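Local coordinates for extracellular solute-binding protein family 1 (PDB 4R2F), which binds the disaccharide laminaribiose and probably serves as the extracellular sugar-binding component of a bacterial transporter, at residues Q106-Q110 / G111-Y115. Numbering follows the deposited sequence.
Sequences QFEEQ and GQIAY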
ATOM      1  N   GLN A 106      -3.193   4.195  15.645  1.00 35.81           N
ATOM      2  CA  GLN A 106      -4.097   3.453  16.502  0.50 16.38           C
ATOM      3  C   GLN A 106      -3.382   3.145  17.787  1.00 34.65           C
ATOM      4  O   GLN A 106      -3.921   3.361  18.871  1.00 30.03           O
ATOM      5  CB  GLN A 106      -4.546   2.144  15.862  0.50 18.39           C
ATOM      6  CG  GLN A 106      -5.629   1.424  16.644  0.50 37.99           C
ATOM      7  CD  GLN A 106      -6.781   2.351  17.030  0.50 74.07           C
ATOM      8  OE1 GLN A 106      -7.215   2.385  18.185  0.50 48.17           O
ATOM      9  NE2 GLN A 106      -7.277   3.110  16.062  0.50 48.95           N
ATOM     10  N   PHE A 107      -2.155   2.644  17.698  1.00 32.41           N
ATOM     11  CA  PHE A 107      -1.461   2.232  18.926  1.00 36.19           C
ATOM     12  C   PHE A 107      -1.011   3.428  19.740  1.00 38.57           C
ATOM     13  O   PHE A 107      -0.878   3.360  20.969  1.00 31.74           O
ATOM     14  CB  PHE A 107      -0.319   1.231  18.632  1.00 33.22           C
ATOM     15  CG  PHE A 107      -0.814  -0.073  18.091  1.00 31.49           C
ATOM     16  CD1 PHE A 107      -1.778  -0.797  18.792  1.00 69.58           C
ATOM     17  CD2 PHE A 107      -0.361  -0.575  16.872  1.00 34.22           C
ATOM     18  CE1 PHE A 107      -2.277  -1.986  18.296  1.00 57.92           C
ATOM     19  CE2 PHE A 107      -0.867  -1.760  16.370  1.00 35.63           C
ATOM     20  CZ  PHE A 107      -1.822  -2.468  17.082  1.00 59.96           C
ATOM     21  N   GLU A 108      -0.824   4.557  19.087  1.00 28.33           N
ATOM     22  CA  GLU A 108      -0.527   5.766  19.842  1.00 32.89           C
ATOM     23  C   GLU A 108      -1.725   6.208  20.666  1.00 28.68           C
ATOM     24  O   GLU A 108      -1.590   6.592  21.825  1.00 33.99           O
ATOM     25  CB  GLU A 108      -0.124   6.886  18.914  1.00 38.52           C
ATOM     26  CG  GLU A 108       0.442   8.078  19.655  1.00 51.09           C
ATOM     27  CD  GLU A 108      -0.434   9.298  19.575  1.00 52.65           C
ATOM     28  OE1 GLU A 108      -1.448   9.266  18.857  1.00 64.25           O
ATOM     29  OE2 GLU A 108      -0.067  10.309  20.195  1.00 67.44           O
ATOM     30  N   GLU A 109      -2.899   6.151  20.058  1.00 30.71           N
ATOM     31  CA  GLU A 109      -4.151   6.532  20.743  1.00 36.38           C
ATOM     32  C   GLU A 109      -4.347   5.627  21.954  1.00 46.24           C
ATOM     33  O   GLU A 109      -4.770   6.073  22.991  1.00 33.87           O
ATOM     34  CB  GLU A 109      -5.318   6.427  19.755  1.00 39.38           C
ATOM     35  CG  GLU A 109      -6.715   6.724  20.276  1.00 60.66           C
ATOM     36  CD  GLU A 109      -7.665   7.055  19.131  1.00139.90           C
ATOM     37  OE1 GLU A 109      -8.378   6.154  18.631  1.00 81.10           O
ATOM     38  OE2 GLU A 109      -7.663   8.224  18.694  1.00 87.10           O
ATOM     39  N   GLN A 110      -3.961   4.364  21.833  1.00 32.63           N
ATOM     40  CA  GLN A 110      -4.112   3.397  22.913  1.00 30.91           C
ATOM     41  C   GLN A 110      -2.977   3.487  23.904  1.00 32.98           C
ATOM     42  O   GLN A 110      -2.975   2.771  24.870  1.00 33.41           O
ATOM     43  CB  GLN A 110      -4.129   1.956  22.377  1.00 32.60           C
ATOM     44  CG  GLN A 110      -5.329   1.599  21.521  1.00 52.06           C
ATOM     45  CD  GLN A 110      -5.197   0.219  20.879  1.00 41.90           C
ATOM     46  OE1 GLN A 110      -4.435  -0.642  21.333  1.00 42.33           O
ATOM     47  NE2 GLN A 110      -5.953   0.009  19.833  1.00 44.00           N
ATOM     48  N   GLY A 111      -1.991   4.320  23.645  1.00 38.69           N
ATOM     49  CA  GLY A 111      -0.919   4.502  24.586  1.00 36.65           C
ATOM     50  C   GLY A 111       0.129   3.406  24.580  1.00 36.05           C
ATOM     51  O   GLY A 111       0.831   3.247  25.567  1.00 33.30           O
ATOM     52  N   GLN A 112       0.293   2.699  23.463  1.00 26.38           N
ATOM     53  CA  GLN A 112       1.198   1.540  23.387  1.00 27.50           C
ATOM     54  C   GLN A 112       2.379   1.768  22.441  1.00 29.41           C
ATOM     55  O   GLN A 112       3.262   0.911  22.318  1.00 37.13           O
ATOM     56  CB  GLN A 112       0.444   0.303  22.891  1.00 40.39           C
ATOM     57  CG  GLN A 112      -0.882   0.024  23.579  1.00 47.61           C
ATOM     58  CD  GLN A 112      -0.752  -0.827  24.819  1.00 70.56           C
ATOM     59  OE1 GLN A 112       0.343  -1.103  25.297  1.00 57.84           O
ATOM     60  NE2 GLN A 112      -1.884  -1.266  25.338  1.00 75.27           N
ATOM     61  N   ILE A 113       2.387   2.918  21.776  1.00 33.99           N
ATOM     62  CA  ILE A 113       3.495   3.307  20.916  1.00 33.15           C
ATOM     63  C   ILE A 113       4.612   3.947  21.745  1.00 36.73           C
ATOM     64  O   ILE A 113       4.352   4.543  22.781  1.00 33.17           O
ATOM     65  CB  ILE A 113       2.981   4.269  19.820  1.00 39.79           C
ATOM     66  CG1 ILE A 113       3.678   4.013  18.493  1.00 41.26           C
ATOM     67  CG2 ILE A 113       3.096   5.733  20.253  1.00 56.04           C
ATOM     68  CD1 ILE A 113       3.208   2.735  17.824  1.00 47.49           C
ATOM     69  N   ALA A 114       5.858   3.809  21.297  1.00 28.06           N
ATOM     70  CA  ALA A 114       6.960   4.635  21.816  1.00 32.84           C
ATOM     71  C   ALA A 114       7.329   5.716  20.795  1.00 29.23           C
ATOM     72  O   ALA A 114       7.663   5.392  19.656  1.00 33.54           O
ATOM     73  CB  ALA A 114       8.165   3.766  22.127  1.00 31.51           C
ATOM     74  N   TYR A 115       7.268   6.984  21.202  1.00 29.95           N
ATOM     75  CA  TYR A 115       7.502   8.106  20.299  1.00 35.45           C
ATOM     76  C   TYR A 115       8.926   8.036  19.786  1.00 32.69           C
ATOM     77  O   TYR A 115       9.827   7.640  20.513  1.00 33.81           O
ATOM     78  CB  TYR A 115       7.223   9.459  20.993  1.00 27.31           C
ATOM     79  CG  TYR A 115       5.769   9.633  21.311  1.00 35.53           C
ATOM     80  CD1 TYR A 115       4.855   9.838  20.301  1.00 29.18           C
ATOM     81  CD2 TYR A 115       5.294   9.552  22.621  1.00 35.81           C
ATOM     82  CE1 TYR A 115       3.496   9.953  20.573  1.00 29.45           C
ATOM     83  CE2 TYR A 115       3.937   9.684  22.900  1.00 30.02           C
ATOM     84  CZ  TYR A 115       3.044   9.865  21.875  1.00 34.65           C
ATOM     85  OH  TYR A 115       1.682   9.970  22.126  1.00 30.74           O
TER
HETATM   86  O   HOH W   1      -0.347   8.360  23.421  1.00 46.56           O
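F107 and E108, at the C-terminal end of helix 103-109, meet G111, Q112, I113 and Y115 in a local contact: a Schellman motif turns the chain into the short, weakly bonded strand 113-114, which pairs antiparallel with strand 306-316. G111, with its positive phi of 79°, makes the turn. Q112 N gives F107 O a nearly straight bond of 2.8 Å, while G111 N reaches E108 O at 2.9 Å from above the carbonyl plane. Just past the turn, I113 folds back on the helix, its CD1 against F107 CB at 3.9 Å and its CG2 against E108 CG at 3.6 Å; that same methyl lies over one face of the Y115 ring, near the rim. E108 holds CG anti to its own N (chi1 -169°) and bends at chi2, bringing OE2 to the ring's edge, where Y115 OH donates to its anti lone pair at 2.6 Å. A water bridges Y115 OH and E108 O. E108 OE2 also forms a salt bridge with K144 NZ. With an alanine here, the Y115 hydroxyl would probably lose its carboxylate acceptor and K144 this countercharge. With a hydroxyl and an ammonium both on OE2, the carboxylate is probably stabilised as the anion.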